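Computational Design of Enzyme (Synthetic construct, PDB 3TP4) is a computationally designed enzyme on a glycosidase-like barrel scaffold, probably built to carry an activated serine in a catalytic triad. Local coordinates at residues Y215-G220 against V229-Y234; S294-W299 against D337-D342; T392-V397 against W428-W433. One frame throughout, in Å; residues are numbered along the deposited sequence.

Contact 1 of 3, residues Y215-G220 against V229-Y234; sequences YAWGPG and VYLRTY
Trp217, the last residue of strand 213-217, and Pro219 just beyond it meet the end of helix 227-230 and the residues after it, with CA atoms 7.7 Å apart for Trp217 and Tyr234 and 6.6 Å apart for Pro219 and Tyr230. The indole of Trp217 swings out from the strand with CG anti to the backbone N (chi1 162°) and enters between Tyr230, on the helix, and Thr233 and Tyr234 beyond it. Its six-membered ring turns an edge to the face of Tyr230, centroids 5.1 Å apart. Tyr234 does the reverse, pointing its own edge at the indole face with planes at 60°, while its CA sits off-centre over that face in a CH-pi contact. Pro219 CD lies over the opposite indole face and also presses on Tyr230 CE1 at 3.3 Å. At the indole edge, Trp217 NE1 donates a weak bond to Thr233 OG1 (3.3 Å, bent to 143°), in the ring plane. Both phenol ends are held from elsewhere: Tyr230 OH by the carbonyl of Gly244, Tyr234 OH by Asp237. This aromatic cluster packs strand 213-217 against the helix of the beta-alpha-beta unit 213-217, 227-230, 242-249, the repeating element of a TIM barrel.

Contact 2 of 3, residues S294-W299 against D337-D342; sequences SSPAQW and DALLED
Ala338 meets Ser295 first along 337-342, its CB 3.8 Å from Ser295 OG, just inside the type I turn that runs from Asp337 to Leu340. Leu339 comes next and carries most of the apolar contact. Its backbone N donates to a water oxygen 3.0 Å away that also bonds Ser295 OG, so one water bridges the Ser295 hydroxyl and the Leu339 backbone. The two methyls of Leu339 divide the work: CD1 lies 3.8 Å from Ser295 CA and near the Pro296 ring, whereas CD2 lies close in front of Pro296 O, at 3.2 Å; Pro296 opens the type II turn that ends at Trp299. Asp342, three residues on, in the first turn of helix 340-348, sends its carboxylate across with CG anti to the backbone N (chi1 -171°), bringing OD1 to 3.1 Å from Gln298 CA. A second water donates to this OD1 and accepts from Gln298 NE2, and the same OD1 is also hydrogen-bonded to Thr301 OG1. Gln298 is the N-cap of helix 299-308, which therefore starts beside the first turn of helix 340-348, while Leu339, Pro296 and Trp299 all rest on Val285 of strand 282-285.

Contact 3 of 3, residues T392-V397 against W428-W433; sequences TVRVRV and WWTAPW
Val395 and Trp429 exchange two backbone hydrogen bonds, Val395 N to Trp429 O at 2.8 Å and nearly straight (172°), and Trp429 N to Val395 O at 2.9 Å. Val393 and Ala431 form the next such pair: Val393 N reaches Ala431 O at 2.8 Å, and Ala431 N returns a longer bond to Val393 O. These are the hydrogen-bonded pairs of an antiparallel ladder within the Ig-like beta domain, its strand directions 159° apart; Arg394 with Thr430 is the non-hydrogen-bonded pair between them, and Thr392 with Pro432 the one beyond. There the close approach brings CA-H...O contacts, such as Thr430 CA to Val393 O at 3.1 Å.

On the face that bears Thr392, Arg394 and Thr430, the Arg394 chain runs extended from CG to NE across one face of Trp428. Its CD lies over the face of the six-membered ring, 3.9 Å from the centroid, a CH-pi contact. The guanidinium itself stands at 76° to the indole plane, and its cation-pi attraction is long and at most weak; its NH1 bonds Ser379 OG on strand 374-379. Thr392 CG2 covers one face of that guanidinium. The side chains of Arg394 and Thr430 lie side by side, pointing the same way, touching through CG and CG2, and Pro136 of the barrel part of the chain touches both Arg394 and Trp428. Arg396, whose CB reaches the Trp428 edge, forms a salt bridge to Asp206 through NH2, while its NH1 bonds the Leu427 carbonyl.

On the other face Val393, Val395 and Ala431 are buried, with Trp429 at the margin; Leu421 touches the last three of these. Val393 CG2 packs on Trp433 CB. Farther along, a water lying in the plane of the Trp429 indole accepts from NE1 at 3.0 Å and donates to Val397 O.

The three contacts follow one another along the chain without overlapping, and none touches another. Contacts 1 and 2 both belong to the barrel part: contact 1 is buried about 9 Å from the centre of the chain, while contact 2 lies near the periphery, their centres 30 Å apart and nearest atoms about 13 Å apart. Contact 3 is in the Ig-like domain, its centre 26 Å from that of contact 1 and 55 Å from that of contact 2, on the opposite side of the chain's centre. The geometry of Ser70, His37 and Glu320 is consistent with the designed catalytic triad; none of the three residues belongs to these contacts.

Contact 1 of 3, residues Y215-G220 against V229-Y234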
# COMPACT_ATOMS: atom_id res chain seq x y z
N TYR A 215 -6.59 0.44 2.04
CA TYR A 215 -5.19 0.68 2.37
C TYR A 215 -4.37 -0.59 2.29
O TYR A 215 -4.64 -1.57 2.97
CB TYR A 215 -5.07 1.34 3.75
CG TYR A 215 -5.58 2.76 3.73
CD1 TYR A 215 -6.91 3.05 4.04
CD2 TYR A 215 -4.75 3.80 3.36
CE1 TYR A 215 -7.39 4.35 4.01
CE2 TYR A 215 -5.21 5.11 3.32
CZ TYR A 215 -6.53 5.37 3.64
OH TYR A 215 -6.98 6.66 3.60
N ALA A 216 -3.36 -0.57 1.43
CA ALA A 216 -2.50 -1.73 1.23
C ALA A 216 -1.13 -1.52 1.86
O ALA A 216 -0.61 -0.41 1.91
CB ALA A 216 -2.37 -2.06 -0.27
N TRP A 217 -0.56 -2.62 2.35
CA TRP A 217 0.79 -2.64 2.91
C TRP A 217 1.42 -3.97 2.54
O TRP A 217 0.84 -5.03 2.78
CB TRP A 217 0.73 -2.53 4.43
CG TRP A 217 2.00 -2.96 5.16
CD1 TRP A 217 3.11 -2.19 5.41
CD2 TRP A 217 2.26 -4.25 5.73
NE1 TRP A 217 4.05 -2.94 6.13
CE2 TRP A 217 3.54 -4.20 6.32
CE3 TRP A 217 1.53 -5.45 5.81
CZ2 TRP A 217 4.11 -5.30 6.98
CZ3 TRP A 217 2.09 -6.53 6.45
CH2 TRP A 217 3.37 -6.45 7.03
N GLY A 218 2.61 -3.92 1.95
CA GLY A 218 3.39 -5.13 1.70
C GLY A 218 4.84 -4.82 2.02
O GLY A 218 5.38 -3.83 1.52
N PRO A 219 5.48 -5.65 2.87
CA PRO A 219 6.80 -5.27 3.37
C PRO A 219 7.96 -5.74 2.49
O PRO A 219 9.11 -5.47 2.82
CB PRO A 219 6.86 -5.96 4.73
CG PRO A 219 6.06 -7.20 4.53
CD PRO A 219 4.94 -6.82 3.57
N GLY A 220 7.66 -6.42 1.39
CA GLY A 220 8.70 -6.96 0.53
C GLY A 220 8.42 -8.43 0.23
O GLY A 220 7.26 -8.84 0.16
N VAL A 229 9.35 -11.87 10.86
CA VAL A 229 10.12 -11.04 9.94
C VAL A 229 9.16 -10.23 9.03
O VAL A 229 9.30 -9.02 8.84
CB VAL A 229 11.10 -11.89 9.12
CG1 VAL A 229 11.89 -11.03 8.16
CG2 VAL A 229 12.05 -12.67 10.06
N TYR A 230 8.17 -10.92 8.48
CA TYR A 230 7.15 -10.27 7.65
C TYR A 230 6.44 -9.15 8.41
O TYR A 230 6.19 -8.07 7.85
CB TYR A 230 6.12 -11.32 7.21
CG TYR A 230 4.96 -10.77 6.37
CD1 TYR A 230 5.14 -10.44 5.03
CD2 TYR A 230 3.70 -10.59 6.92
CE1 TYR A 230 4.08 -9.94 4.25
CE2 TYR A 230 2.64 -10.10 6.16
CZ TYR A 230 2.84 -9.78 4.83
OH TYR A 230 1.78 -9.31 4.07
N LEU A 231 6.13 -9.38 9.67
CA LEU A 231 5.37 -8.39 10.44
C LEU A 231 6.18 -7.28 11.10
O LEU A 231 5.62 -6.44 11.80
CB LEU A 231 4.50 -9.07 11.50
CG LEU A 231 3.44 -10.02 10.94
CD1 LEU A 231 2.82 -10.80 12.09
CD2 LEU A 231 2.38 -9.25 10.14
N ARG A 232 7.50 -7.26 10.88
CA ARG A 232 8.34 -6.25 11.55
C ARG A 232 7.80 -4.83 11.40
O ARG A 232 7.79 -4.06 12.37
CB ARG A 232 9.80 -6.33 11.05
CG ARG A 232 10.70 -7.16 11.97
CD ARG A 232 12.00 -7.60 11.28
NE ARG A 232 13.05 -6.59 11.38
CZ ARG A 232 14.32 -6.78 11.02
NH1 ARG A 232 14.71 -7.96 10.54
NH2 ARG A 232 15.20 -5.79 11.15
N THR A 233 7.34 -4.48 10.20
CA THR A 233 6.93 -3.11 9.91
C THR A 233 5.41 -2.94 9.81
O THR A 233 4.92 -1.92 9.33
CB THR A 233 7.59 -2.60 8.60
OG1 THR A 233 7.08 -3.34 7.48
CG2 THR A 233 9.12 -2.77 8.67
N TYR A 234 4.66 -3.95 10.26
CA TYR A 234 3.20 -3.94 10.15
C TYR A 234 2.57 -2.76 10.89
O TYR A 234 2.79 -2.59 12.08
CB TYR A 234 2.66 -5.24 10.73
CG TYR A 234 1.15 -5.39 10.63
CD1 TYR A 234 0.50 -5.27 9.41
CD2 TYR A 234 0.39 -5.69 11.76
CE1 TYR A 234 -0.87 -5.42 9.31
CE2 TYR A 234 -0.99 -5.86 11.67
CZ TYR A 234 -1.61 -5.71 10.44
OH TYR A 234 -2.97 -5.87 10.34

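Contact 2 of 3, residues S294-W299 against D337-D342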
# COMPACT_ATOMS: atom_id res chain seq x y z
N SER A 294 15.57 -11.27 -18.58
CA SER A 294 15.79 -12.70 -18.78
C SER A 294 14.54 -13.34 -19.36
O SER A 294 13.46 -12.74 -19.34
CB SER A 294 16.13 -13.37 -17.44
OG SER A 294 17.25 -12.75 -16.83
N SER A 295 14.69 -14.56 -19.85
CA SER A 295 13.55 -15.32 -20.35
C SER A 295 13.53 -16.71 -19.72
O SER A 295 13.58 -17.72 -20.42
CB SER A 295 13.57 -15.42 -21.88
OG SER A 295 13.53 -14.13 -22.46
N PRO A 296 13.47 -16.77 -18.39
CA PRO A 296 13.39 -18.10 -17.77
C PRO A 296 12.22 -18.88 -18.38
O PRO A 296 11.10 -18.36 -18.46
CB PRO A 296 13.16 -17.79 -16.29
CG PRO A 296 12.68 -16.34 -16.26
CD PRO A 296 13.35 -15.69 -17.40
N ALA A 297 12.48 -20.11 -18.82
CA ALA A 297 11.49 -20.89 -19.58
C ALA A 297 10.19 -21.14 -18.81
O ALA A 297 10.22 -21.59 -17.66
CB ALA A 297 12.09 -22.22 -20.07
N GLN A 298 9.07 -20.84 -19.47
CA GLN A 298 7.73 -21.06 -18.91
C GLN A 298 7.56 -20.48 -17.51
O GLN A 298 6.87 -21.07 -16.67
CB GLN A 298 7.40 -22.56 -18.91
CG GLN A 298 7.48 -23.18 -20.30
CD GLN A 298 6.94 -24.59 -20.34
OE1 GLN A 298 7.53 -25.51 -19.76
NE2 GLN A 298 5.81 -24.77 -21.00
N TRP A 299 8.17 -19.33 -17.27
CA TRP A 299 8.20 -18.75 -15.93
C TRP A 299 6.79 -18.41 -15.44
O TRP A 299 6.42 -18.75 -14.32
CB TRP A 299 9.09 -17.52 -15.92
CG TRP A 299 9.30 -16.97 -14.55
CD1 TRP A 299 10.30 -17.31 -13.67
CD2 TRP A 299 8.49 -15.99 -13.88
NE1 TRP A 299 10.16 -16.59 -12.50
CE2 TRP A 299 9.06 -15.77 -12.61
CE3 TRP A 299 7.35 -15.27 -14.25
CZ2 TRP A 299 8.52 -14.87 -11.70
CZ3 TRP A 299 6.81 -14.36 -13.33
CH2 TRP A 299 7.40 -14.18 -12.07
N ASP A 337 9.41 -11.30 -27.98
CA ASP A 337 9.95 -11.80 -26.72
C ASP A 337 9.77 -13.30 -26.63
O ASP A 337 8.73 -13.83 -27.01
CB ASP A 337 9.26 -11.15 -25.51
CG ASP A 337 9.54 -9.67 -25.41
OD1 ASP A 337 10.52 -9.20 -26.03
OD2 ASP A 337 8.79 -8.99 -24.68
N ALA A 338 10.78 -13.97 -26.08
CA ALA A 338 10.73 -15.42 -25.97
C ALA A 338 9.59 -15.89 -25.04
O ALA A 338 9.03 -16.98 -25.24
CB ALA A 338 12.07 -15.96 -25.49
N LEU A 339 9.25 -15.08 -24.05
CA LEU A 339 8.24 -15.48 -23.06
C LEU A 339 6.80 -15.13 -23.48
O LEU A 339 5.85 -15.34 -22.70
CB LEU A 339 8.55 -14.90 -21.67
CG LEU A 339 9.52 -15.67 -20.76
CD1 LEU A 339 9.89 -14.83 -19.53
CD2 LEU A 339 8.95 -17.01 -20.34
N LEU A 340 6.63 -14.61 -24.69
CA LEU A 340 5.31 -14.19 -25.14
C LEU A 340 4.28 -15.33 -25.10
O LEU A 340 3.21 -15.19 -24.51
CB LEU A 340 5.36 -13.61 -26.55
CG LEU A 340 3.97 -13.33 -27.12
CD1 LEU A 340 3.37 -12.10 -26.48
CD2 LEU A 340 3.99 -13.20 -28.63
N GLU A 341 4.62 -16.47 -25.69
CA GLU A 341 3.69 -17.60 -25.71
C GLU A 341 3.31 -18.05 -24.31
O GLU A 341 2.15 -18.34 -24.03
CB GLU A 341 4.27 -18.77 -26.53
CG GLU A 341 3.41 -20.01 -26.49
CD GLU A 341 3.85 -21.07 -27.49
OE1 GLU A 341 5.07 -21.15 -27.79
OE2 GLU A 341 2.98 -21.82 -27.98
N ASP A 342 4.29 -18.10 -23.40
CA ASP A 342 4.00 -18.56 -22.06
C ASP A 342 3.07 -17.58 -21.34
O ASP A 342 2.17 -17.99 -20.61
CB ASP A 342 5.27 -18.76 -21.24
CG ASP A 342 5.00 -19.44 -19.90
OD1 ASP A 342 4.79 -20.67 -19.89
OD2 ASP A 342 5.02 -18.76 -18.86
O HOH W 1 10.97 -12.79 -23.03
O HOH W 2 3.87 -22.28 -21.95

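Contact 3 of 3, residues T392-V397 against W428-W433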
# COMPACT_ATOMS: atom_id res chain seq x y z
N THR A 392 8.12 17.47 21.81
CA THR A 392 6.67 17.41 21.95
C THR A 392 6.20 15.97 21.87
O THR A 392 6.51 15.28 20.91
CB THR A 392 5.98 18.22 20.85
OG1 THR A 392 6.47 19.56 20.88
CG2 THR A 392 4.48 18.23 21.06
N VAL A 393 5.48 15.52 22.90
CA VAL A 393 4.83 14.22 22.86
C VAL A 393 3.48 14.38 22.16
O VAL A 393 2.70 15.27 22.51
CB VAL A 393 4.58 13.64 24.26
CG1 VAL A 393 3.83 12.33 24.16
CG2 VAL A 393 5.90 13.44 25.03
N ARG A 394 3.23 13.54 21.17
CA ARG A 394 1.95 13.58 20.46
C ARG A 394 1.32 12.21 20.54
O ARG A 394 1.93 11.21 20.16
CB ARG A 394 2.16 13.93 18.98
CG ARG A 394 2.68 15.35 18.74
CD ARG A 394 3.04 15.56 17.26
NE ARG A 394 3.54 16.91 17.02
CZ ARG A 394 4.81 17.28 17.17
NH1 ARG A 394 5.72 16.40 17.55
NH2 ARG A 394 5.16 18.54 16.95
N VAL A 395 0.09 12.16 21.04
CA VAL A 395 -0.67 10.92 21.08
C VAL A 395 -1.94 11.05 20.24
O VAL A 395 -2.69 12.04 20.36
CB VAL A 395 -1.06 10.54 22.52
CG1 VAL A 395 -1.92 9.27 22.51
CG2 VAL A 395 0.20 10.36 23.40
N ARG A 396 -2.16 10.06 19.39
CA ARG A 396 -3.39 9.95 18.61
C ARG A 396 -4.31 8.90 19.27
O ARG A 396 -3.92 7.75 19.47
CB ARG A 396 -3.06 9.55 17.17
CG ARG A 396 -4.26 9.24 16.26
CD ARG A 396 -5.28 10.35 16.26
NE ARG A 396 -6.42 10.04 15.40
CZ ARG A 396 -7.47 10.84 15.23
NH1 ARG A 396 -7.53 12.01 15.87
NH2 ARG A 396 -8.46 10.48 14.43
N VAL A 397 -5.51 9.31 19.62
CA VAL A 397 -6.53 8.35 20.05
C VAL A 397 -7.67 8.44 19.05
O VAL A 397 -8.31 9.48 18.93
CB VAL A 397 -7.07 8.68 21.45
CG1 VAL A 397 -7.92 7.52 21.95
CG2 VAL A 397 -5.93 8.97 22.41
N TRP A 428 -4.09 15.51 17.61
CA TRP A 428 -3.31 14.92 18.71
C TRP A 428 -3.55 15.56 20.08
O TRP A 428 -3.85 16.75 20.19
CB TRP A 428 -1.81 15.04 18.43
CG TRP A 428 -1.30 14.35 17.19
CD1 TRP A 428 -1.33 13.01 16.92
CD2 TRP A 428 -0.64 14.97 16.08
NE1 TRP A 428 -0.74 12.77 15.69
CE2 TRP A 428 -0.31 13.96 15.16
CE3 TRP A 428 -0.32 16.30 15.76
CZ2 TRP A 428 0.33 14.22 13.95
CZ3 TRP A 428 0.32 16.56 14.56
CH2 TRP A 428 0.64 15.53 13.67
N TRP A 429 -3.36 14.73 21.11
CA TRP A 429 -3.21 15.17 22.48
C TRP A 429 -1.71 15.35 22.67
O TRP A 429 -0.94 14.47 22.28
CB TRP A 429 -3.73 14.10 23.44
CG TRP A 429 -5.23 13.97 23.41
CD1 TRP A 429 -5.98 13.37 22.45
CD2 TRP A 429 -6.14 14.44 24.40
NE1 TRP A 429 -7.32 13.46 22.77
CE2 TRP A 429 -7.44 14.11 23.97
CE3 TRP A 429 -5.99 15.14 25.61
CZ2 TRP A 429 -8.58 14.43 24.70
CZ3 TRP A 429 -7.13 15.46 26.33
CH2 TRP A 429 -8.40 15.11 25.87
N THR A 430 -1.28 16.48 23.22
CA THR A 430 0.15 16.79 23.28
C THR A 430 0.58 17.37 24.61
O THR A 430 -0.24 17.86 25.38
CB THR A 430 0.58 17.78 22.14
OG1 THR A 430 0.13 19.11 22.44
CG2 THR A 430 0.02 17.34 20.83
N ALA A 431 1.89 17.30 24.87
CA ALA A 431 2.52 17.94 26.02
C ALA A 431 4.01 18.05 25.73
O ALA A 431 4.56 17.23 24.98
CB ALA A 431 2.30 17.12 27.29
N PRO A 432 4.67 19.05 26.31
CA PRO A 432 6.12 19.14 26.16
C PRO A 432 6.79 18.08 27.04
O PRO A 432 6.24 17.74 28.08
CB PRO A 432 6.44 20.54 26.68
CG PRO A 432 5.35 20.81 27.70
CD PRO A 432 4.11 20.14 27.15
N TRP A 433 7.95 17.56 26.63
CA TRP A 433 8.70 16.62 27.46
C TRP A 433 10.19 16.97 27.45
O TRP A 433 10.81 17.03 26.40
CB TRP A 433 8.48 15.17 26.99
CG TRP A 433 9.32 14.15 27.73
CD1 TRP A 433 9.59 14.11 29.07
CD2 TRP A 433 10.00 13.03 27.15
NE1 TRP A 433 10.39 13.03 29.36
CE2 TRP A 433 10.66 12.35 28.20
CE3 TRP A 433 10.12 12.54 25.84
CZ2 TRP A 433 11.42 11.21 27.98
CZ3 TRP A 433 10.88 11.40 25.63
CH2 TRP A 433 11.52 10.75 26.70
O HOH W 3 -8.71 12.38 20.40